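Local coordinates for Slr1438 protein (Synechocystis sp., PDB 3K25) that is of unknown function but probably binds carbohydrate and may isomerise sugars, as aldose 1-epimerases do, at residues L173-A178 against A218-P223; F168-L173 against G247-C252; N73-Q78 against P259-N264; E124-A129 against Q155-S160. One frame throughout, in Å; residues are numbered along the deposited sequence.

Contact 1. Residues L173-A178 against A218-P223; sequences LGITLA and AHFIDP
Thr176, Leu177 and Ala178 pair with Ile221, Phe220 and His219 as an antiparallel ladder, the two short strands running at 172° to each other. Strand 176-178 is the outermost on this side of an eight-stranded antiparallel sheet in the mutarotase-like fold, and strand 217-222 joins it to strand 227-233. The hydrogen-bonded pair at the start of strand 176-178, Thr176 and Ile221, is bonded both ways: Thr176 N reaches Ile221 O at 2.7 Å, and Ile221 N lies in the carbonyl plane of Thr176 O, on a lone pair. Beta-branched side chains suit such extended backbone, and these two rest CB to CB at 3.8 Å on the same face as Ala178 and His219. The other face is apolar: Leu177 CD2 packs on Phe220 CB at 3.4 Å; Leu177 also touches Leu242 of strand 239-245, and Phe220 touches Ile229 of the next strand. Where regular pairing stops, Ile175 crosses Asp222 at a slant, its CD1 3.4 Å from Asp222 CB, while Asp222 OD2 forms a salt bridge with Arg225. His219 CG sits between its backbone N and carbonyl carbon (chi1 76°), which swings the imidazole back over the edge strand. Small alanine suits this place: Ala178 CB lies over one face of the His219 ring, 3.6 Å from its centroid.

Contact 2. Residues F168-L173 against G247-C252; sequences FCREKL and GKDYLC
Cys169 and Arg170 meet Asp249 where an antiparallel strand pairing of the mutarotase-like fold frays into loops: Phe168 and Tyr250 form a non-hydrogen-bonded pair between strands 157-168 and 250-256, and each segment makes an inverse gamma turn, centred on Glu171 and Asp249. Cys169 N donates to Asp249 O at 3.1 Å, but from well above the carbonyl plane, away from the lone pairs. The Asp249 side chain lies along the departing loop, its CB 3.3 Å from Cys169 O. Its carboxylate faces the Arg170 backbone and crosses the start of that side chain obliquely. The opposite charges do not meet, Arg170 NE being 4.8 Å from Asp249 OD2; instead Arg170 NH2 lies in plane at the edge of the Phe168 ring. Cysteine is compact enough to sit on the buried side, where Cys169 CB touches Leu251 CB at 4.0 Å. Lys172 is a buried residue whose charge needs partners, and a long side chain can reach them. Its chain, fully extended beyond CG with chi2, chi3 and chi4 all near 180°, spans the distance to the turn at Asp249. There the ammonium is shared by Thr244 OG1 and Lys248 O, the latter 3.2 Å from Lys172 NZ.

Contact 3. Residues N73-Q78 against P259-N264; sequences NLPQDQ and PRNALN
Asn73 and Arg260 lie side by side, pointing the same way, at a surface where the loop 73-78 meets a type II turn, Pro259 to Ala262, that leads into helix 262-265. Asn261 has a left-handed backbone at the third position of the turn, a conformation that asparagine tolerates better than most residues. Polar contacts are few. A water accepts from Asn261 N and donates to Asn73 O, at 3.0 Å from each, and so bridges two backbones that do not bond directly. Further along, Asn264 ND2 gives a fairly straight bond (160°) to Gln78 O at 3.3 Å, the acceptor lying near the plane of the amide. Van der Waals contact supplies the rest. With chi1 at 58°, Asn73 turns its amide against the arginine shaft, OD1 3.5 Å from Arg260 CD; Asn73 ND2 lies at the guanidinium edge, the two planes 57° apart. Trimming this asparagine to an alanine would probably leave the arginine shaft without its flank and the guanidinium freer to swing. Leu74, the buried residue here, brings CD1 to 4.3 Å from Leu263 CD2. Phe79 of strand 78-81 touches Leu74, Leu263 and Asn264 together, while Leu263 and Ala262 settle the helix on Pro158 and Ser160 of strand 157-168.

Contact 4. Residues E124-A129 against Q155-S160; sequences EAFPFA and QRMPFS
Phe126 and Phe128 press against Met157 and Pro158, joining the loop before strand 130-139 to the start of strand 157-168 at one end of the mutarotase-like beta fold. The tight part is aromatic and apolar. An inverse gamma turn at Pro127, with Phe128 N bonded to Phe126 O, brings both rings to the same strand, and Phe128 CD2 lies over the centre of the Phe126 ring. Phe128 CG is anti to its carbonyl carbon (chi1 -58°), so that one ring face receives Pro158 CD, a CH-pi contact 3.7 Å from the centroid. The rigid, compact proline ring offers its CD hydrogens to the aromatic face; flexible Met157, built as selenomethionine, fills the corner between the rings, its CG 3.5 Å from Phe128 CB. Cutting Phe128 back to an alanine is likely to open a gap beside Pro158 and Met157 and to leave the Phe126 ring less firmly covered. Toward solvent the grip slackens. Gln155 is poorly ordered, its NE2 merely brushing Phe128 CE1 at 3.7 Å, and the side chain of Arg156 turns away to a cation-pi contact with Trp271. Deeper in, Met157 SE makes an oblique Met-aromatic contact, 5.4 Å from the Phe126 centroid, and Pro158 O lies at that ring's edge, near CZ.

Overall arrangement
Contacts 1 and 2 lie together, sharing Leu173 and touching through Ile175 CD1 and Cys169 SG, whereas contacts 3 and 4 form a second pair whose centres are about 14 Å apart; contact 4 lies across the chain's centre from the first pair. Contact 4 is buried and relies on aromatic rings, proline and a methionine side chain (built as selenomethionine); contact 3 is at the surface and uses water, amides and an arginine. Contacts 1 and 2, both partly buried, fall between. Contacts 3 and 4 meet on strand 157-168, Leu263 packing on Pro158. That strand's other end runs into contact 2, where a fraying pairing is held by one backbone bond and a long lysine. Contact 1 alone has a regular ladder.

Contact 1. Residues L173-A178 against A218-P223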
loop_
_atom_site.group_PDB
_atom_site.type_symbol
_atom_site.label_atom_id
_atom_site.label_comp_id
_atom_site.label_asym_id
_atom_site.label_seq_id
_atom_site.Cartn_x
_atom_site.Cartn_y
_atom_site.Cartn_z
ATOM N N LEU A 173 7.852 -18.956 10.600
ATOM C CA LEU A 173 7.324 -19.872 11.603
ATOM C C LEU A 173 7.112 -19.219 12.969
ATOM O O LEU A 173 6.069 -19.400 13.589
ATOM C CB LEU A 173 8.261 -21.074 11.748
ATOM C CG LEU A 173 7.699 -22.260 12.532
ATOM C CD1 LEU A 173 6.439 -22.767 11.844
ATOM C CD2 LEU A 173 8.738 -23.359 12.618
ATOM N N GLY A 174 8.096 -18.459 13.433
ATOM C CA GLY A 174 7.973 -17.826 14.735
ATOM C C GLY A 174 7.098 -16.587 14.791
ATOM O O GLY A 174 6.928 -15.983 15.855
ATOM N N ILE A 175 6.530 -16.212 13.651
ATOM C CA ILE A 175 5.685 -15.024 13.572
ATOM C C ILE A 175 4.416 -15.098 14.422
ATOM O O ILE A 175 3.603 -16.014 14.280
ATOM C CB ILE A 175 5.270 -14.727 12.101
ATOM C CG1 ILE A 175 6.512 -14.460 11.251
ATOM C CG2 ILE A 175 4.347 -13.512 12.044
ATOM C CD1 ILE A 175 7.340 -13.265 11.720
ATOM N N THR A 176 4.261 -14.117 15.305
ATOM C CA THR A 176 3.085 -14.010 16.160
ATOM C C THR A 176 2.142 -13.022 15.464
ATOM O O THR A 176 2.552 -11.907 15.135
ATOM C CB THR A 176 3.460 -13.448 17.552
ATOM O OG1 THR A 176 4.252 -14.408 18.260
ATOM C CG2 THR A 176 2.216 -13.125 18.357
ATOM N N LEU A 177 0.896 -13.430 15.223
ATOM C CA LEU A 177 -0.077 -12.558 14.562
ATOM C C LEU A 177 -1.126 -11.962 15.501
ATOM O O LEU A 177 -1.371 -12.464 16.596
ATOM C CB LEU A 177 -0.788 -13.300 13.424
ATOM C CG LEU A 177 -0.018 -13.415 12.106
ATOM C CD1 LEU A 177 -0.929 -13.987 11.017
ATOM C CD2 LEU A 177 0.491 -12.036 11.700
ATOM N N ALA A 178 -1.748 -10.880 15.048
ATOM C CA ALA A 178 -2.761 -10.196 15.828
ATOM C C ALA A 178 -3.668 -9.424 14.884
ATOM O O ALA A 178 -3.570 -8.200 14.756
ATOM C CB ALA A 178 -2.104 -9.251 16.827
ATOM N N ALA A 218 -3.659 -3.606 13.732
ATOM C CA ALA A 218 -3.215 -4.995 13.595
ATOM C C ALA A 218 -1.676 -5.009 13.659
ATOM O O ALA A 218 -1.026 -3.989 13.417
ATOM C CB ALA A 218 -3.700 -5.569 12.266
ATOM N N HIS A 219 -1.093 -6.156 13.988
ATOM C CA HIS A 219 0.358 -6.237 14.073
ATOM C C HIS A 219 0.834 -7.672 14.068
ATOM O O HIS A 219 0.032 -8.602 14.029
ATOM C CB HIS A 219 0.865 -5.532 15.344
ATOM C CG HIS A 219 0.646 -6.307 16.609
ATOM N ND1 HIS A 219 1.314 -7.481 16.891
ATOM C CD2 HIS A 219 -0.161 -6.072 17.671
ATOM C CE1 HIS A 219 0.929 -7.934 18.071
ATOM N NE2 HIS A 219 0.035 -7.097 18.566
ATOM N N PHE A 220 2.149 -7.842 14.079
ATOM C CA PHE A 220 2.749 -9.171 14.112
ATOM C C PHE A 220 4.114 -9.051 14.769
ATOM O O PHE A 220 4.788 -8.025 14.651
ATOM C CB PHE A 220 2.859 -9.774 12.706
ATOM C CG PHE A 220 3.949 -9.185 11.863
ATOM C CD1 PHE A 220 5.259 -9.664 11.956
ATOM C CD2 PHE A 220 3.667 -8.171 10.947
ATOM C CE1 PHE A 220 6.276 -9.148 11.142
ATOM C CE2 PHE A 220 4.678 -7.644 10.128
ATOM C CZ PHE A 220 5.985 -8.137 10.227
ATOM N N ILE A 221 4.505 -10.096 15.482
ATOM C CA ILE A 221 5.775 -10.083 16.187
ATOM C C ILE A 221 6.698 -11.188 15.698
ATOM O O ILE A 221 6.325 -12.362 15.677
ATOM C CB ILE A 221 5.538 -10.218 17.715
ATOM C CG1 ILE A 221 4.487 -9.190 18.153
ATOM C CG2 ILE A 221 6.847 -9.994 18.481
ATOM C CD1 ILE A 221 4.115 -9.252 19.618
ATOM N N ASP A 222 7.896 -10.794 15.280
ATOM C CA ASP A 222 8.890 -11.741 14.803
ATOM C C ASP A 222 10.016 -11.830 15.824
ATOM O O ASP A 222 10.818 -10.905 15.967
ATOM C CB ASP A 222 9.448 -11.306 13.447
ATOM C CG ASP A 222 10.553 -12.223 12.955
ATOM O OD1 ASP A 222 10.420 -13.456 13.123
ATOM O OD2 ASP A 222 11.550 -11.717 12.397
ATOM N N PRO A 223 10.071 -12.944 16.571
ATOM C CA PRO A 223 11.108 -13.139 17.584
ATOM C C PRO A 223 12.504 -13.187 16.977
ATOM O O PRO A 223 13.426 -12.554 17.487
ATOM C CB PRO A 223 10.709 -14.462 18.234
ATOM C CG PRO A 223 9.224 -14.456 18.112
ATOM C CD PRO A 223 9.040 -13.988 16.684
#

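Contact 2. Residues F168-L173 against G247-C252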
loop_
_atom_site.group_PDB
_atom_site.type_symbol
_atom_site.label_atom_id
_atom_site.label_comp_id
_atom_site.label_asym_id
_atom_site.label_seq_id
_atom_site.Cartn_x
_atom_site.Cartn_y
_atom_site.Cartn_z
ATOM N N PHE A 168 9.513 -6.944 5.840
ATOM C CA PHE A 168 10.586 -7.939 5.802
ATOM C C PHE A 168 10.241 -9.054 6.759
ATOM O O PHE A 168 9.810 -8.804 7.879
ATOM C CB PHE A 168 11.931 -7.314 6.195
ATOM C CG PHE A 168 13.115 -8.246 6.017
ATOM C CD1 PHE A 168 13.417 -8.783 4.764
ATOM C CD2 PHE A 168 13.927 -8.583 7.100
ATOM C CE1 PHE A 168 14.510 -9.641 4.591
ATOM C CE2 PHE A 168 15.021 -9.439 6.933
ATOM C CZ PHE A 168 15.310 -9.967 5.675
ATOM N N CYS A 169 10.437 -10.286 6.317
ATOM C CA CYS A 169 10.105 -11.417 7.153
ATOM C C CYS A 169 10.730 -12.697 6.613
ATOM O O CYS A 169 10.249 -13.261 5.630
ATOM C CB CYS A 169 8.589 -11.558 7.198
ATOM S SG CYS A 169 8.004 -12.730 8.415
ATOM N N ARG A 170 11.792 -13.158 7.268
ATOM C CA ARG A 170 12.494 -14.367 6.850
ATOM C C ARG A 170 11.962 -15.591 7.573
ATOM O O ARG A 170 11.427 -16.509 6.953
ATOM C CB ARG A 170 13.988 -14.220 7.129
ATOM C CG ARG A 170 14.851 -15.368 6.637
ATOM C CD ARG A 170 16.306 -15.106 6.996
ATOM N NE ARG A 170 16.798 -13.861 6.406
ATOM C CZ ARG A 170 17.868 -13.195 6.834
ATOM N NH1 ARG A 170 18.569 -13.649 7.867
ATOM N NH2 ARG A 170 18.241 -12.071 6.230
ATOM N N GLU A 171 12.117 -15.597 8.890
ATOM C CA GLU A 171 11.654 -16.708 9.712
ATOM C C GLU A 171 10.169 -16.531 9.999
ATOM O O GLU A 171 9.792 -15.939 11.009
ATOM C CB GLU A 171 12.439 -16.751 11.026
ATOM C CG GLU A 171 13.949 -16.826 10.852
ATOM C CD GLU A 171 14.381 -17.976 9.958
ATOM O OE1 GLU A 171 13.921 -19.117 10.189
ATOM O OE2 GLU A 171 15.185 -17.739 9.028
ATOM N N LYS A 172 9.335 -17.060 9.108
ATOM C CA LYS A 172 7.885 -16.945 9.231
ATOM C C LYS A 172 7.244 -17.810 10.317
ATOM O O LYS A 172 6.217 -17.441 10.894
ATOM C CB LYS A 172 7.237 -17.255 7.883
ATOM C CG LYS A 172 7.722 -16.353 6.749
ATOM C CD LYS A 172 7.065 -16.732 5.430
ATOM C CE LYS A 172 7.556 -15.865 4.280
ATOM N NZ LYS A 172 6.945 -16.300 2.987
ATOM N N LEU A 173 7.852 -18.956 10.600
ATOM C CA LEU A 173 7.324 -19.872 11.603
ATOM C C LEU A 173 7.112 -19.219 12.969
ATOM O O LEU A 173 6.069 -19.400 13.589
ATOM C CB LEU A 173 8.261 -21.074 11.748
ATOM C CG LEU A 173 7.699 -22.260 12.532
ATOM C CD1 LEU A 173 6.439 -22.767 11.844
ATOM C CD2 LEU A 173 8.738 -23.359 12.618
ATOM N N GLY A 247 9.277 -18.883 0.054
ATOM C CA GLY A 247 10.482 -18.381 -0.582
ATOM C C GLY A 247 10.752 -16.903 -0.357
ATOM O O GLY A 247 11.652 -16.546 0.407
ATOM N N LYS A 248 9.986 -16.039 -1.019
ATOM C CA LYS A 248 10.166 -14.597 -0.873
ATOM C C LYS A 248 9.961 -14.182 0.587
ATOM O O LYS A 248 8.944 -14.495 1.198
ATOM C CB LYS A 248 9.202 -13.866 -1.809
ATOM C CG LYS A 248 9.254 -14.417 -3.242
ATOM C CD LYS A 248 8.673 -13.463 -4.296
ATOM C CE LYS A 248 9.621 -12.293 -4.608
ATOM N NZ LYS A 248 9.114 -11.375 -5.683
ATOM N N ASP A 249 10.945 -13.479 1.138
ATOM C CA ASP A 249 10.909 -13.066 2.537
ATOM C C ASP A 249 10.152 -11.783 2.892
ATOM O O ASP A 249 10.750 -10.782 3.303
ATOM C CB ASP A 249 12.343 -12.978 3.083
ATOM C CG ASP A 249 13.052 -14.326 3.090
ATOM O OD1 ASP A 249 12.517 -15.281 3.696
ATOM O OD2 ASP A 249 14.145 -14.434 2.492
ATOM N N TYR A 250 8.829 -11.829 2.761
ATOM C CA TYR A 250 7.992 -10.683 3.093
ATOM C C TYR A 250 6.599 -11.103 3.544
ATOM O O TYR A 250 6.082 -12.148 3.140
ATOM C CB TYR A 250 7.864 -9.734 1.891
ATOM C CG TYR A 250 7.110 -10.282 0.687
ATOM C CD1 TYR A 250 7.793 -10.706 -0.453
ATOM C CD2 TYR A 250 5.713 -10.326 0.675
ATOM C CE1 TYR A 250 7.103 -11.154 -1.581
ATOM C CE2 TYR A 250 5.012 -10.775 -0.449
ATOM C CZ TYR A 250 5.714 -11.182 -1.575
ATOM O OH TYR A 250 5.032 -11.579 -2.702
ATOM N N LEU A 251 5.996 -10.280 4.387
ATOM C CA LEU A 251 4.651 -10.542 4.874
ATOM C C LEU A 251 3.863 -9.245 4.734
ATOM O O LEU A 251 4.190 -8.240 5.357
ATOM C CB LEU A 251 4.680 -10.980 6.340
ATOM C CG LEU A 251 3.326 -11.250 7.001
ATOM C CD1 LEU A 251 2.603 -12.356 6.264
ATOM C CD2 LEU A 251 3.535 -11.629 8.453
ATOM N N CYS A 252 2.832 -9.269 3.899
ATOM C CA CYS A 252 2.009 -8.087 3.685
ATOM C C CYS A 252 0.802 -8.059 4.631
ATOM O O CYS A 252 0.012 -8.993 4.683
ATOM C CB CYS A 252 1.519 -8.037 2.225
ATOM S SG CYS A 252 2.814 -8.020 0.919
#

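Contact 3. Residues N73-Q78 against P259-N264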
loop_
_atom_site.group_PDB
_atom_site.type_symbol
_atom_site.label_atom_id
_atom_site.label_comp_id
_atom_site.label_asym_id
_atom_site.label_seq_id
_atom_site.Cartn_x
_atom_site.Cartn_y
_atom_site.Cartn_z
ATOM N N ASN A 73 -8.782 -6.887 -8.301
ATOM C CA ASN A 73 -9.216 -6.738 -9.682
ATOM C C ASN A 73 -10.731 -6.717 -9.776
ATOM O O ASN A 73 -11.429 -6.863 -8.774
ATOM C CB ASN A 73 -8.668 -7.893 -10.507
ATOM C CG ASN A 73 -9.119 -9.220 -9.968
ATOM O OD1 ASN A 73 -10.290 -9.563 -10.070
ATOM N ND2 ASN A 73 -8.200 -9.964 -9.354
ATOM N N LEU A 74 -11.230 -6.524 -10.992
ATOM C CA LEU A 74 -12.661 -6.503 -11.236
ATOM C C LEU A 74 -13.006 -7.613 -12.224
ATOM O O LEU A 74 -12.193 -7.977 -13.073
ATOM C CB LEU A 74 -13.101 -5.151 -11.820
ATOM C CG LEU A 74 -12.802 -3.865 -11.030
ATOM C CD1 LEU A 74 -13.300 -2.646 -11.819
ATOM C CD2 LEU A 74 -13.465 -3.926 -9.664
ATOM N N PRO A 75 -14.218 -8.178 -12.109
ATOM C CA PRO A 75 -14.616 -9.242 -13.032
ATOM C C PRO A 75 -14.593 -8.654 -14.439
ATOM O O PRO A 75 -15.176 -7.595 -14.686
ATOM C CB PRO A 75 -16.038 -9.578 -12.581
ATOM C CG PRO A 75 -16.034 -9.219 -11.129
ATOM C CD PRO A 75 -15.273 -7.920 -11.116
ATOM N N GLN A 76 -13.918 -9.333 -15.355
ATOM C CA GLN A 76 -13.827 -8.861 -16.734
ATOM C C GLN A 76 -12.975 -7.595 -16.767
ATOM O O GLN A 76 -12.872 -6.933 -17.805
ATOM C CB GLN A 76 -15.218 -8.516 -17.308
ATOM C CG GLN A 76 -16.376 -9.445 -16.946
ATOM C CD GLN A 76 -16.161 -10.867 -17.406
ATOM O OE1 GLN A 76 -15.486 -11.651 -16.740
ATOM N NE2 GLN A 76 -16.730 -11.209 -18.556
ATOM N N ASP A 77 -12.377 -7.255 -15.626
ATOM C CA ASP A 77 -11.557 -6.056 -15.530
ATOM C C ASP A 77 -12.343 -4.796 -15.889
ATOM O O ASP A 77 -11.791 -3.849 -16.454
ATOM C CB ASP A 77 -10.323 -6.178 -16.431
ATOM C CG ASP A 77 -9.155 -6.862 -15.736
ATOM O OD1 ASP A 77 -9.394 -7.671 -14.811
ATOM O OD2 ASP A 77 -7.993 -6.599 -16.117
ATOM N N GLN A 78 -13.634 -4.782 -15.570
ATOM C CA GLN A 78 -14.431 -3.605 -15.855
ATOM C C GLN A 78 -15.592 -3.368 -14.899
ATOM O O GLN A 78 -15.953 -4.230 -14.091
ATOM C CB GLN A 78 -14.975 -3.656 -17.277
ATOM C CG GLN A 78 -16.145 -4.586 -17.459
ATOM C CD GLN A 78 -16.654 -4.570 -18.877
ATOM O OE1 GLN A 78 -15.896 -4.796 -19.820
ATOM N NE2 GLN A 78 -17.944 -4.303 -19.041
ATOM N N PRO A 259 -12.882 -4.250 -0.039
ATOM C CA PRO A 259 -12.396 -5.496 -0.645
ATOM C C PRO A 259 -12.411 -5.496 -2.175
ATOM O O PRO A 259 -12.749 -4.498 -2.812
ATOM C CB PRO A 259 -13.347 -6.539 -0.068
ATOM C CG PRO A 259 -14.639 -5.785 -0.011
ATOM C CD PRO A 259 -14.218 -4.445 0.561
ATOM N N ARG A 260 -12.041 -6.626 -2.763
ATOM C CA ARG A 260 -12.037 -6.741 -4.209
ATOM C C ARG A 260 -13.451 -6.573 -4.753
ATOM O O ARG A 260 -14.423 -7.009 -4.133
ATOM C CB ARG A 260 -11.477 -8.099 -4.640
ATOM C CG ARG A 260 -11.608 -8.355 -6.134
ATOM C CD ARG A 260 -10.868 -9.605 -6.593
ATOM N NE ARG A 260 -11.469 -10.842 -6.098
ATOM C CZ ARG A 260 -11.050 -12.061 -6.430
ATOM N NH1 ARG A 260 -10.024 -12.205 -7.263
ATOM N NH2 ARG A 260 -11.652 -13.136 -5.932
ATOM N N ASN A 261 -13.543 -5.929 -5.914
ATOM C CA ASN A 261 -14.799 -5.675 -6.616
ATOM C C ASN A 261 -15.786 -4.775 -5.871
ATOM O O ASN A 261 -16.996 -4.835 -6.086
ATOM C CB ASN A 261 -15.478 -6.992 -6.972
ATOM C CG ASN A 261 -16.473 -6.839 -8.102
ATOM O OD1 ASN A 261 -17.563 -7.399 -8.053
ATOM N ND2 ASN A 261 -16.100 -6.080 -9.134
ATOM N N ALA A 262 -15.257 -3.929 -5.001
ATOM C CA ALA A 262 -16.076 -3.002 -4.232
ATOM C C ALA A 262 -16.729 -1.938 -5.139
ATOM O O ALA A 262 -17.847 -1.484 -4.880
ATOM C CB ALA A 262 -15.207 -2.335 -3.156
ATOM N N LEU A 263 -16.022 -1.545 -6.198
ATOM C CA LEU A 263 -16.525 -0.548 -7.144
ATOM C C LEU A 263 -17.787 -1.053 -7.847
ATOM O O LEU A 263 -18.562 -0.263 -8.384
ATOM C CB LEU A 263 -15.447 -0.228 -8.185
ATOM C CG LEU A 263 -15.657 0.984 -9.101
ATOM C CD1 LEU A 263 -15.702 2.242 -8.263
ATOM C CD2 LEU A 263 -14.534 1.078 -10.119
ATOM N N ASN A 264 -17.981 -2.373 -7.842
ATOM C CA ASN A 264 -19.147 -2.992 -8.474
ATOM C C ASN A 264 -20.208 -3.478 -7.494
ATOM O O ASN A 264 -21.411 -3.369 -7.771
ATOM C CB ASN A 264 -18.725 -4.186 -9.335
ATOM C CG ASN A 264 -18.180 -3.775 -10.675
ATOM O OD1 ASN A 264 -18.814 -3.017 -11.415
ATOM N ND2 ASN A 264 -17.002 -4.282 -11.006
HETATM O O HOH W 1 -11.525 -4.200 -7.341
#

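Contact 4. Residues E124-A129 against Q155-S160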
loop_
_atom_site.group_PDB
_atom_site.type_symbol
_atom_site.label_atom_id
_atom_site.label_comp_id
_atom_site.label_asym_id
_atom_site.label_seq_id
_atom_site.Cartn_x
_atom_site.Cartn_y
_atom_site.Cartn_z
ATOM N N GLU A 124 -10.206 8.085 -18.927
ATOM C CA GLU A 124 -10.624 7.095 -19.901
ATOM C C GLU A 124 -10.909 5.739 -19.245
ATOM O O GLU A 124 -11.591 4.893 -19.819
ATOM C CB GLU A 124 -9.528 6.965 -20.959
ATOM C CG GLU A 124 -9.980 6.392 -22.277
ATOM C CD GLU A 124 -8.945 6.585 -23.373
ATOM O OE1 GLU A 124 -8.626 7.753 -23.692
ATOM O OE2 GLU A 124 -8.450 5.572 -23.916
ATOM N N ALA A 125 -10.392 5.541 -18.036
ATOM C CA ALA A 125 -10.595 4.293 -17.301
ATOM C C ALA A 125 -11.342 4.533 -15.982
ATOM O O ALA A 125 -11.802 3.582 -15.334
ATOM C CB ALA A 125 -9.241 3.638 -17.015
ATOM N N PHE A 126 -11.463 5.806 -15.606
ATOM C CA PHE A 126 -12.100 6.209 -14.361
ATOM C C PHE A 126 -12.522 7.668 -14.562
ATOM O O PHE A 126 -11.752 8.588 -14.276
ATOM C CB PHE A 126 -11.068 6.088 -13.237
ATOM C CG PHE A 126 -11.624 6.300 -11.862
ATOM C CD1 PHE A 126 -12.596 5.436 -11.348
ATOM C CD2 PHE A 126 -11.169 7.363 -11.072
ATOM C CE1 PHE A 126 -13.112 5.632 -10.053
ATOM C CE2 PHE A 126 -11.677 7.567 -9.781
ATOM C CZ PHE A 126 -12.651 6.701 -9.270
ATOM N N PRO A 127 -13.762 7.891 -15.044
ATOM C CA PRO A 127 -14.349 9.208 -15.323
ATOM C C PRO A 127 -14.585 10.146 -14.143
ATOM O O PRO A 127 -15.691 10.657 -13.977
ATOM C CB PRO A 127 -15.651 8.847 -16.027
ATOM C CG PRO A 127 -16.081 7.638 -15.268
ATOM C CD PRO A 127 -14.795 6.839 -15.175
ATOM N N PHE A 128 -13.564 10.381 -13.327
ATOM C CA PHE A 128 -13.714 11.289 -12.191
ATOM C C PHE A 128 -12.478 12.163 -12.039
ATOM O O PHE A 128 -11.350 11.671 -12.071
ATOM C CB PHE A 128 -13.972 10.499 -10.910
ATOM C CG PHE A 128 -15.185 9.624 -10.982
ATOM C CD1 PHE A 128 -16.451 10.144 -10.737
ATOM C CD2 PHE A 128 -15.062 8.279 -11.315
ATOM C CE1 PHE A 128 -17.585 9.342 -10.817
ATOM C CE2 PHE A 128 -16.188 7.463 -11.399
ATOM C CZ PHE A 128 -17.459 7.998 -11.148
ATOM N N ALA A 129 -12.702 13.461 -11.877
ATOM C CA ALA A 129 -11.618 14.430 -11.739
ATOM C C ALA A 129 -10.974 14.377 -10.356
ATOM O O ALA A 129 -11.072 15.335 -9.572
ATOM C CB ALA A 129 -12.156 15.835 -12.009
ATOM N N GLN A 155 -19.566 15.427 -10.119
ATOM C CA GLN A 155 -20.444 14.384 -9.613
ATOM C C GLN A 155 -19.731 13.455 -8.650
ATOM O O GLN A 155 -18.510 13.325 -8.697
ATOM C CB GLN A 155 -21.062 13.591 -10.763
ATOM C CG GLN A 155 -20.078 13.053 -11.770
ATOM C CD GLN A 155 -20.749 12.131 -12.771
ATOM O OE1 GLN A 155 -21.783 12.473 -13.346
ATOM N NE2 GLN A 155 -20.162 10.955 -12.987
ATOM N N ARG A 156 -20.500 12.828 -7.761
ATOM C CA ARG A 156 -19.958 11.905 -6.766
ATOM C C ARG A 156 -18.907 10.977 -7.361
ATOM O O ARG A 156 -19.024 10.526 -8.505
ATOM C CB ARG A 156 -21.067 11.049 -6.169
ATOM C CG ARG A 156 -22.274 11.817 -5.730
ATOM C CD ARG A 156 -23.221 10.894 -5.020
ATOM N NE ARG A 156 -22.695 10.483 -3.723
ATOM C CZ ARG A 156 -22.606 9.220 -3.318
ATOM N NH1 ARG A 156 -22.999 8.235 -4.114
ATOM N NH2 ARG A 156 -22.150 8.942 -2.104
HETATM N N MSE A 157 -17.884 10.679 -6.569
HETATM C CA MSE A 157 -16.806 9.821 -7.025
HETATM C C MSE A 157 -16.667 8.597 -6.138
HETATM O O MSE A 157 -16.351 8.702 -4.954
HETATM C CB MSE A 157 -15.496 10.606 -7.038
HETATM C CG MSE A 157 -14.290 9.807 -7.479
HETATM SE SE MSE A 157 -12.657 10.847 -7.345
HETATM C CE MSE A 157 -12.434 10.757 -5.415
ATOM N N PRO A 158 -16.933 7.412 -6.694
ATOM C CA PRO A 158 -16.798 6.220 -5.866
ATOM C C PRO A 158 -15.335 5.827 -5.963
ATOM O O PRO A 158 -14.686 6.133 -6.960
ATOM C CB PRO A 158 -17.723 5.230 -6.560
ATOM C CG PRO A 158 -17.522 5.559 -7.994
ATOM C CD PRO A 158 -17.504 7.079 -8.012
ATOM N N PHE A 159 -14.801 5.179 -4.938
ATOM C CA PHE A 159 -13.403 4.772 -4.994
ATOM C C PHE A 159 -12.992 3.837 -3.866
ATOM O O PHE A 159 -13.711 3.635 -2.891
ATOM C CB PHE A 159 -12.478 5.996 -4.957
ATOM C CG PHE A 159 -12.236 6.517 -3.573
ATOM C CD1 PHE A 159 -13.166 7.362 -2.959
ATOM C CD2 PHE A 159 -11.111 6.101 -2.845
ATOM C CE1 PHE A 159 -12.982 7.787 -1.633
ATOM C CE2 PHE A 159 -10.916 6.515 -1.518
ATOM C CZ PHE A 159 -11.853 7.360 -0.908
ATOM N N SER A 160 -11.811 3.270 -4.038
ATOM C CA SER A 160 -11.198 2.395 -3.061
ATOM C C SER A 160 -9.743 2.826 -2.994
ATOM O O SER A 160 -9.152 3.212 -4.007
ATOM C CB SER A 160 -11.293 0.929 -3.485
ATOM O OG SER A 160 -12.359 0.283 -2.814
#